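Lmo0135 protein (Listeria monocytogenes EGD-e, PDB 5ISU) is the substrate-binding protein CtaP of an ABC transporter and, as in its family, probably captures peptides for uptake. Local coordinates at residues A261-N266 / Y393-N398; L342-L347 / V369-K374. One frame throughout, in Å; residues are numbered along the deposited sequence.

In the fold
Both contacts belong to one mixed sheet in a lobe of this family 5 solute-binding protein, and their centres lie about 9 Å apart. Contact 2 is nested within the chain loop that contact 1 closes. Strands 395-400 and 341-347 are neighbours, so the order runs 261-266, 393-398, 342-347, 369-374, with an antiparallel pairing followed by parallel ones. Two probable hydrogen bonds join the contacts: Ile395 O to Tyr345 N at 2.7 Å, and Ser394 OG to Thr343 N at 2.8 Å. Packing adds to them, the Tyr393 methylene carbon CB lying 3.4 Å from Tyr345 CD1.

Contact 1 (A261-N266 / Y393-N398)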
ATOM      1  N   ALA A 261     -11.322 -12.245   1.053  1.00 41.35           N
ATOM      2  CA  ALA A 261     -12.631 -12.367   0.434  1.00 43.48           C
ATOM      3  C   ALA A 261     -13.624 -11.576   1.276  1.00 44.07           C
ATOM      4  O   ALA A 261     -13.560 -11.613   2.481  1.00 43.95           O
ATOM      5  CB  ALA A 261     -13.042 -13.814   0.378  1.00 45.54           C
ATOM      6  N   THR A 262     -14.533 -10.861   0.630  1.00 46.55           N
ATOM      7  CA  THR A 262     -15.562 -10.081   1.318  1.00 47.95           C
ATOM      8  C   THR A 262     -16.890 -10.787   1.179  1.00 46.03           C
ATOM      9  O   THR A 262     -17.145 -11.384   0.153  1.00 46.08           O
ATOM     10  CB  THR A 262     -15.789  -8.729   0.625  1.00 52.06           C
ATOM     11  OG1 THR A 262     -16.378  -8.959  -0.663  1.00 60.02           O
ATOM     12  CG2 THR A 262     -14.503  -7.959   0.443  1.00 51.72           C
ATOM     13  N   PHE A 263     -17.754 -10.692   2.185  1.00 46.59           N
ATOM     14  CA  PHE A 263     -19.112 -11.280   2.102  1.00 47.33           C
ATOM     15  C   PHE A 263     -20.075 -10.110   1.972  1.00 48.10           C
ATOM     16  O   PHE A 263     -20.146  -9.279   2.876  1.00 45.52           O
ATOM     17  CB  PHE A 263     -19.448 -12.128   3.326  1.00 47.82           C
ATOM     18  CG  PHE A 263     -18.532 -13.320   3.513  1.00 45.86           C
ATOM     19  CD1 PHE A 263     -18.546 -14.368   2.610  1.00 46.61           C
ATOM     20  CD2 PHE A 263     -17.712 -13.419   4.627  1.00 45.08           C
ATOM     21  CE1 PHE A 263     -17.715 -15.464   2.781  1.00 46.44           C
ATOM     22  CE2 PHE A 263     -16.889 -14.518   4.811  1.00 43.34           C
ATOM     23  CZ  PHE A 263     -16.893 -15.541   3.885  1.00 44.99           C
ATOM     24  N   ASN A 264     -20.781 -10.028   0.839  1.00 49.94           N
ATOM     25  CA  ASN A 264     -21.691  -8.895   0.567  1.00 53.86           C
ATOM     26  C   ASN A 264     -22.992  -8.970   1.360  1.00 56.06           C
ATOM     27  O   ASN A 264     -23.936  -9.657   0.955  1.00 57.92           O
ATOM     28  CB  ASN A 264     -22.019  -8.816  -0.927  1.00 56.32           C
ATOM     29  CG  ASN A 264     -22.687  -7.498  -1.323  1.00 58.81           C
ATOM     30  OD1 ASN A 264     -23.060  -6.689  -0.475  1.00 59.25           O
ATOM     31  ND2 ASN A 264     -22.812  -7.268  -2.624  1.00 61.07           N
ATOM     32  N   GLU A 265     -23.062  -8.229   2.463  1.00 56.53           N
ATOM     33  CA  GLU A 265     -24.265  -8.228   3.294  1.00 60.68           C
ATOM     34  C   GLU A 265     -25.503  -7.565   2.655  1.00 62.96           C
ATOM     35  O   GLU A 265     -26.565  -7.561   3.264  1.00 66.76           O
ATOM     36  CB  GLU A 265     -23.976  -7.661   4.681  1.00 62.49           C
ATOM     37  CG  GLU A 265     -22.930  -8.489   5.410  1.00 61.11           C
ATOM     38  CD  GLU A 265     -22.718  -8.086   6.860  1.00 63.30           C
ATOM     39  OE1 GLU A 265     -23.654  -7.553   7.492  1.00 63.92           O
ATOM     40  OE2 GLU A 265     -21.613  -8.359   7.387  1.00 63.80           O
ATOM     41  N   ASN A 266     -25.365  -6.991   1.457  1.00 63.71           N
ATOM     42  CA  ASN A 266     -26.544  -6.465   0.741  1.00 68.51           C
ATOM     43  C   ASN A 266     -27.402  -7.645   0.227  1.00 69.75           C
ATOM     44  O   ASN A 266     -28.593  -7.473  -0.038  1.00 70.47           O
ATOM     45  CB  ASN A 266     -26.171  -5.511  -0.401  1.00 70.50           C
ATOM     46  CG  ASN A 266     -25.682  -4.155   0.095  1.00 72.93           C
ATOM     47  OD1 ASN A 266     -25.866  -3.795   1.268  1.00 73.06           O
ATOM     48  ND2 ASN A 266     -25.082  -3.379  -0.810  1.00 74.98           N
ATOM     49  N   TYR A 393     -22.890  -9.344  -6.413  1.00 67.23           N
ATOM     50  CA  TYR A 393     -21.856 -10.254  -5.923  1.00 64.57           C
ATOM     51  C   TYR A 393     -22.151 -10.757  -4.519  1.00 62.50           C
ATOM     52  O   TYR A 393     -22.553  -9.999  -3.649  1.00 60.88           O
ATOM     53  CB  TYR A 393     -20.461  -9.583  -5.967  1.00 62.17           C
ATOM     54  CG  TYR A 393     -20.238  -8.383  -5.024  1.00 60.70           C
ATOM     55  CD1 TYR A 393     -20.621  -7.092  -5.399  1.00 62.55           C
ATOM     56  CD2 TYR A 393     -19.592  -8.539  -3.796  1.00 58.68           C
ATOM     57  CE1 TYR A 393     -20.409  -6.000  -4.569  1.00 60.62           C
ATOM     58  CE2 TYR A 393     -19.363  -7.449  -2.963  1.00 57.94           C
ATOM     59  CZ  TYR A 393     -19.785  -6.181  -3.356  1.00 59.48           C
ATOM     60  OH  TYR A 393     -19.579  -5.083  -2.547  1.00 57.35           O
ATOM     61  N   SER A 394     -21.965 -12.052  -4.312  1.00 62.02           N
ATOM     62  CA  SER A 394     -22.123 -12.631  -2.989  1.00 60.66           C
ATOM     63  C   SER A 394     -20.765 -12.472  -2.317  1.00 56.90           C
ATOM     64  O   SER A 394     -20.660 -12.105  -1.149  1.00 56.77           O
ATOM     65  CB  SER A 394     -22.492 -14.112  -3.076  1.00 61.43           C
ATOM     66  OG  SER A 394     -23.521 -14.324  -4.025  1.00 63.91           O
ATOM     67  N   ILE A 395     -19.722 -12.744  -3.090  1.00 56.06           N
ATOM     68  CA  ILE A 395     -18.348 -12.673  -2.609  1.00 53.84           C
ATOM     69  C   ILE A 395     -17.489 -11.966  -3.643  1.00 54.21           C
ATOM     70  O   ILE A 395     -17.698 -12.133  -4.855  1.00 56.02           O
ATOM     71  CB  ILE A 395     -17.775 -14.094  -2.390  1.00 53.13           C
ATOM     72  CG1 ILE A 395     -18.635 -14.864  -1.381  1.00 53.27           C
ATOM     73  CG2 ILE A 395     -16.317 -14.031  -1.929  1.00 51.87           C
ATOM     74  CD1 ILE A 395     -18.248 -16.319  -1.229  1.00 53.99           C
ATOM     75  N   ALA A 396     -16.544 -11.163  -3.158  1.00 52.49           N
ATOM     76  CA  ALA A 396     -15.589 -10.468  -4.001  1.00 52.16           C
ATOM     77  C   ALA A 396     -14.171 -10.655  -3.431  1.00 51.34           C
ATOM     78  O   ALA A 396     -13.942 -10.503  -2.230  1.00 50.64           O
ATOM     79  CB  ALA A 396     -15.936  -9.003  -4.098  1.00 53.95           C
ATOM     80  N   LEU A 397     -13.238 -11.021  -4.294  1.00 50.27           N
ATOM     81  CA  LEU A 397     -11.851 -11.186  -3.894  1.00 50.99           C
ATOM     82  C   LEU A 397     -11.182  -9.841  -4.021  1.00 51.19           C
ATOM     83  O   LEU A 397     -11.346  -9.158  -5.029  1.00 51.86           O
ATOM     84  CB  LEU A 397     -11.146 -12.212  -4.771  1.00 49.35           C
ATOM     85  CG  LEU A 397     -11.820 -13.574  -4.743  1.00 50.23           C
ATOM     86  CD1 LEU A 397     -11.116 -14.533  -5.681  1.00 51.84           C
ATOM     87  CD2 LEU A 397     -11.860 -14.124  -3.318  1.00 49.96           C
ATOM     88  N   ASN A 398     -10.424  -9.453  -3.002  1.00 50.62           N
ATOM     89  CA  ASN A 398      -9.767  -8.160  -3.042  1.00 50.91           C
ATOM     90  C   ASN A 398      -8.471  -8.189  -2.249  1.00 46.64           C
ATOM     91  O   ASN A 398      -8.065  -9.232  -1.699  1.00 41.83           O
ATOM     92  CB  ASN A 398     -10.725  -7.114  -2.465  1.00 56.39           C
ATOM     93  CG  ASN A 398     -10.652  -5.779  -3.187  1.00 62.45           C
ATOM     94  OD1 ASN A 398      -9.627  -5.401  -3.784  1.00 62.43           O
ATOM     95  ND2 ASN A 398     -11.761  -5.064  -3.158  1.00 66.77           N
TER
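An antiparallel strand pair, the end of strand 248-263 against the start of strand 395-400, passes here into an Asx turn at Asn264. Thr262 and Ala396 form the hydrogen-bonded pair: Thr262 N gives a 2.9 Å bond to Ala396 O, while the return bond from Ala396 N to Thr262 O is weak. Thr262 OG1, placed between its own N and carbonyl carbon (chi1 68°), adds a second bond to Ala396 O at 3.3 Å, in the carbonyl plane and on a lone pair. On the other face, Ala261 CB meets Ile395 CG2 and Leu397 CD2. The Phe263 side chain runs alongside Ile395, with Phe263 CD1 4.0 Å from Ile395 CG1; helix 273-281 also touches Phe263.

Beyond the strands, Asn264 N bonds to Ser394 O. With Asn264 CG swung opposite to its backbone N (chi1 -167°), ND2 donates a 2.9 Å hydrogen bond to Tyr393 O, in the carbonyl plane. The same ND2 sits 3.2 Å above the centre of the Tyr393 ring, amide and ring planes 30° apart. Asn264 OD1 accepts from Asn266 N at 3.0 Å, closing the turn, and from Asn423 ND2, whereas Tyr393 OH bonds to Tyr421 O. Since Asn390 O also accepts from Asn264 ND2, both ends of this buried amide are satisfied and its rotation is fixed, tying the turn to the chain leading into the neighbouring strand.

Contact 2 (L342-L347 / V369-K374); sequences LTVYYL and VTLDLK
The Tyr345 ring carries the aliphatic part of Lys374 on one face and has Thr343 OG1 in plane at its edge; from the opposite side of the ring plane, Tyr393 CB approaches the rim near CD1. Lys374 CB stands over the ring centre, 3.9 Å from the centroid and only 10° off the normal, a CH-pi contact; CG follows over the phenol end, 3.6 Å from Tyr345 CZ. The two side chains lie side by side and point the same way, the lysine chain bending at chi2 and chi4. Thr343 OG1 has its bond elsewhere, to Asp392 O. The Tyr346 ring offers its edge to Leu373 CB, and Leu373 CD2 reaches Tyr346 OH at 3.6 Å; that hydroxyl has a weak hydrogen bond to Glu354.

Behind these groups, two parallel strands are joined through helix 351-365 in a beta-alpha-beta crossover. Leu342 N bonds to Thr370 O, and Leu342 O receives Asp372 N. Val344 continues the pattern, its N reaching Asp372 O at 3.1 Å and its O accepting from Lys374 N at 2.9 Å.

On the face holding Leu342, Val344, Leu371 and Leu373, the side chains interlock. Leu371 CD1 meets Leu342 CB at 3.8 Å, and Leu371 CD2 meets Val344 CG1 at 3.7 Å, the two side chains crossing at about a right angle. Leu342 CD1 reaches back to Val369 CG1, and helix 351-365 packs on Leu373. The chemistry therefore differs across the pair: aliphatic carbons fill the face turned to the crossover helix, while on the other an aromatic ring supports the methylenes of an otherwise exposed lysine, probably shielding them in part from water.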
ATOM      1  N   LEU A 342     -24.694 -18.935  -5.139  1.00 79.79           N
ATOM      2  CA  LEU A 342     -23.907 -17.752  -4.786  1.00 75.73           C
ATOM      3  C   LEU A 342     -22.909 -17.428  -5.871  1.00 74.54           C
ATOM      4  O   LEU A 342     -22.479 -18.312  -6.610  1.00 78.14           O
ATOM      5  CB  LEU A 342     -23.173 -17.954  -3.462  1.00 71.37           C
ATOM      6  CG  LEU A 342     -24.039 -18.144  -2.218  1.00 71.99           C
ATOM      7  CD1 LEU A 342     -23.145 -18.329  -0.997  1.00 68.33           C
ATOM      8  CD2 LEU A 342     -24.990 -16.962  -2.020  1.00 72.40           C
ATOM      9  N   THR A 343     -22.536 -16.154  -5.949  1.00 71.09           N
ATOM     10  CA  THR A 343     -21.604 -15.672  -6.952  1.00 70.12           C
ATOM     11  C   THR A 343     -20.303 -15.142  -6.343  1.00 67.69           C
ATOM     12  O   THR A 343     -20.317 -14.447  -5.315  1.00 64.31           O
ATOM     13  CB  THR A 343     -22.244 -14.550  -7.803  1.00 73.98           C
ATOM     14  OG1 THR A 343     -22.734 -13.501  -6.949  1.00 74.61           O
ATOM     15  CG2 THR A 343     -23.407 -15.094  -8.631  1.00 77.24           C
ATOM     16  N   VAL A 344     -19.179 -15.501  -6.963  1.00 64.76           N
ATOM     17  CA  VAL A 344     -17.873 -14.980  -6.555  1.00 61.87           C
ATOM     18  C   VAL A 344     -17.359 -14.132  -7.712  1.00 63.67           C
ATOM     19  O   VAL A 344     -17.187 -14.620  -8.827  1.00 66.94           O
ATOM     20  CB  VAL A 344     -16.864 -16.066  -6.145  1.00 60.52           C
ATOM     21  CG1 VAL A 344     -16.715 -17.150  -7.215  1.00 62.54           C
ATOM     22  CG2 VAL A 344     -15.514 -15.432  -5.807  1.00 58.24           C
ATOM     23  N   TYR A 345     -17.184 -12.841  -7.457  1.00 64.42           N
ATOM     24  CA  TYR A 345     -16.706 -11.904  -8.476  1.00 66.65           C
ATOM     25  C   TYR A 345     -15.239 -11.615  -8.229  1.00 62.72           C
ATOM     26  O   TYR A 345     -14.845 -11.326  -7.117  1.00 57.89           O
ATOM     27  CB  TYR A 345     -17.531 -10.600  -8.465  1.00 67.01           C
ATOM     28  CG  TYR A 345     -18.828 -10.631  -9.267  1.00 68.85           C
ATOM     29  CD1 TYR A 345     -19.944 -11.346  -8.823  1.00 69.69           C
ATOM     30  CD2 TYR A 345     -18.949  -9.897 -10.452  1.00 72.12           C
ATOM     31  CE1 TYR A 345     -21.131 -11.360  -9.558  1.00 72.92           C
ATOM     32  CE2 TYR A 345     -20.128  -9.907 -11.193  1.00 75.43           C
ATOM     33  CZ  TYR A 345     -21.214 -10.635 -10.747  1.00 76.26           C
ATOM     34  OH  TYR A 345     -22.384 -10.620 -11.486  1.00 82.78           O
ATOM     35  N   TYR A 346     -14.445 -11.674  -9.289  1.00 65.64           N
ATOM     36  CA  TYR A 346     -13.014 -11.441  -9.195  1.00 62.56           C
ATOM     37  C   TYR A 346     -12.477 -10.932 -10.538  1.00 66.42           C
ATOM     38  O   TYR A 346     -13.230 -10.811 -11.514  1.00 66.67           O
ATOM     39  CB  TYR A 346     -12.319 -12.737  -8.745  1.00 59.16           C
ATOM     40  CG  TYR A 346     -12.523 -13.914  -9.668  1.00 59.16           C
ATOM     41  CD1 TYR A 346     -13.676 -14.697  -9.594  1.00 59.40           C
ATOM     42  CD2 TYR A 346     -11.550 -14.266 -10.597  1.00 59.70           C
ATOM     43  CE1 TYR A 346     -13.869 -15.774 -10.444  1.00 61.74           C
ATOM     44  CE2 TYR A 346     -11.727 -15.339 -11.454  1.00 62.16           C
ATOM     45  CZ  TYR A 346     -12.884 -16.093 -11.376  1.00 63.10           C
ATOM     46  OH  TYR A 346     -13.050 -17.150 -12.227  1.00 63.18           O
ATOM     47  N   LEU A 347     -11.188 -10.604 -10.572  1.00 65.77           N
ATOM     48  CA  LEU A 347     -10.532 -10.105 -11.788  1.00 68.08           C
ATOM     49  C   LEU A 347     -10.334 -11.228 -12.822  1.00 68.16           C
ATOM     50  O   LEU A 347      -9.852 -12.306 -12.483  1.00 65.61           O
ATOM     51  CB  LEU A 347      -9.180  -9.484 -11.418  1.00 67.54           C
ATOM     52  CG  LEU A 347      -9.233  -8.246 -10.516  1.00 68.16           C
ATOM     53  CD1 LEU A 347      -7.881  -7.952  -9.876  1.00 67.49           C
ATOM     54  CD2 LEU A 347      -9.737  -7.032 -11.287  1.00 72.50           C
ATOM     55  N   VAL A 369     -23.166 -26.066  -0.581  1.00 79.68           N
ATOM     56  CA  VAL A 369     -23.400 -24.706  -1.115  1.00 78.33           C
ATOM     57  C   VAL A 369     -22.868 -24.607  -2.547  1.00 77.56           C
ATOM     58  O   VAL A 369     -21.724 -24.961  -2.797  1.00 74.14           O
ATOM     59  CB  VAL A 369     -22.714 -23.623  -0.236  1.00 74.02           C
ATOM     60  CG1 VAL A 369     -22.880 -22.227  -0.843  1.00 71.78           C
ATOM     61  CG2 VAL A 369     -23.253 -23.663   1.188  1.00 73.57           C
ATOM     62  N   THR A 370     -23.697 -24.116  -3.473  1.00 80.10           N
ATOM     63  CA  THR A 370     -23.307 -23.974  -4.884  1.00 82.30           C
ATOM     64  C   THR A 370     -22.772 -22.567  -5.144  1.00 80.96           C
ATOM     65  O   THR A 370     -23.466 -21.578  -4.883  1.00 82.50           O
ATOM     66  CB  THR A 370     -24.494 -24.243  -5.835  1.00 86.47           C
ATOM     67  OG1 THR A 370     -25.077 -25.513  -5.530  1.00 88.94           O
ATOM     68  CG2 THR A 370     -24.045 -24.229  -7.301  1.00 87.16           C
ATOM     69  N   LEU A 371     -21.546 -22.484  -5.663  1.00 79.35           N
ATOM     70  CA  LEU A 371     -20.905 -21.206  -5.960  1.00 77.68           C
ATOM     71  C   LEU A 371     -20.642 -21.099  -7.456  1.00 78.84           C
ATOM     72  O   LEU A 371     -20.075 -22.013  -8.048  1.00 78.90           O
ATOM     73  CB  LEU A 371     -19.575 -21.094  -5.207  1.00 74.03           C
ATOM     74  CG  LEU A 371     -18.828 -19.756  -5.290  1.00 71.04           C
ATOM     75  CD1 LEU A 371     -19.572 -18.701  -4.498  1.00 70.99           C
ATOM     76  CD2 LEU A 371     -17.396 -19.874  -4.775  1.00 69.77           C
ATOM     77  N   ASP A 372     -21.054 -19.982  -8.053  1.00 80.93           N
ATOM     78  CA  ASP A 372     -20.861 -19.714  -9.479  1.00 82.73           C
ATOM     79  C   ASP A 372     -19.733 -18.718  -9.646  1.00 78.64           C
ATOM     80  O   ASP A 372     -19.777 -17.645  -9.050  1.00 74.47           O
ATOM     81  CB  ASP A 372     -22.119 -19.081 -10.089  1.00 88.71           C
ATOM     82  CG  ASP A 372     -23.305 -20.032 -10.149  1.00 94.17           C
ATOM     83  OD1 ASP A 372     -23.119 -21.238 -10.443  1.00 97.58           O
ATOM     84  OD2 ASP A 372     -24.438 -19.545  -9.956  1.00 95.70           O
ATOM     85  N   LEU A 373     -18.740 -19.053 -10.468  1.00 78.77           N
ATOM     86  CA  LEU A 373     -17.622 -18.140 -10.737  1.00 77.14           C
ATOM     87  C   LEU A 373     -18.052 -17.088 -11.722  1.00 80.07           C
ATOM     88  O   LEU A 373     -18.666 -17.404 -12.738  1.00 82.35           O
ATOM     89  CB  LEU A 373     -16.398 -18.875 -11.291  1.00 77.08           C
ATOM     90  CG  LEU A 373     -15.508 -19.552 -10.264  1.00 74.02           C
ATOM     91  CD1 LEU A 373     -16.300 -20.466  -9.352  1.00 75.04           C
ATOM     92  CD2 LEU A 373     -14.403 -20.305 -10.992  1.00 76.67           C
ATOM     93  N   LYS A 374     -17.724 -15.834 -11.425  1.00 80.55           N
ATOM     94  CA  LYS A 374     -18.090 -14.749 -12.302  1.00 81.59           C
ATOM     95  C   LYS A 374     -16.863 -13.856 -12.489  1.00 76.59           C
ATOM     96  O   LYS A 374     -16.787 -12.766 -11.939  1.00 76.37           O
ATOM     97  CB  LYS A 374     -19.319 -13.999 -11.750  1.00 83.41           C
ATOM     98  CG  LYS A 374     -20.239 -13.414 -12.828  1.00 91.42           C
ATOM     99  CD  LYS A 374     -20.764 -14.515 -13.759  1.00 94.79           C
ATOM    100  CE  LYS A 374     -21.861 -14.057 -14.705  1.00 99.99           C
ATOM    101  NZ  LYS A 374     -23.149 -13.804 -14.004  1.00102.47           N
TER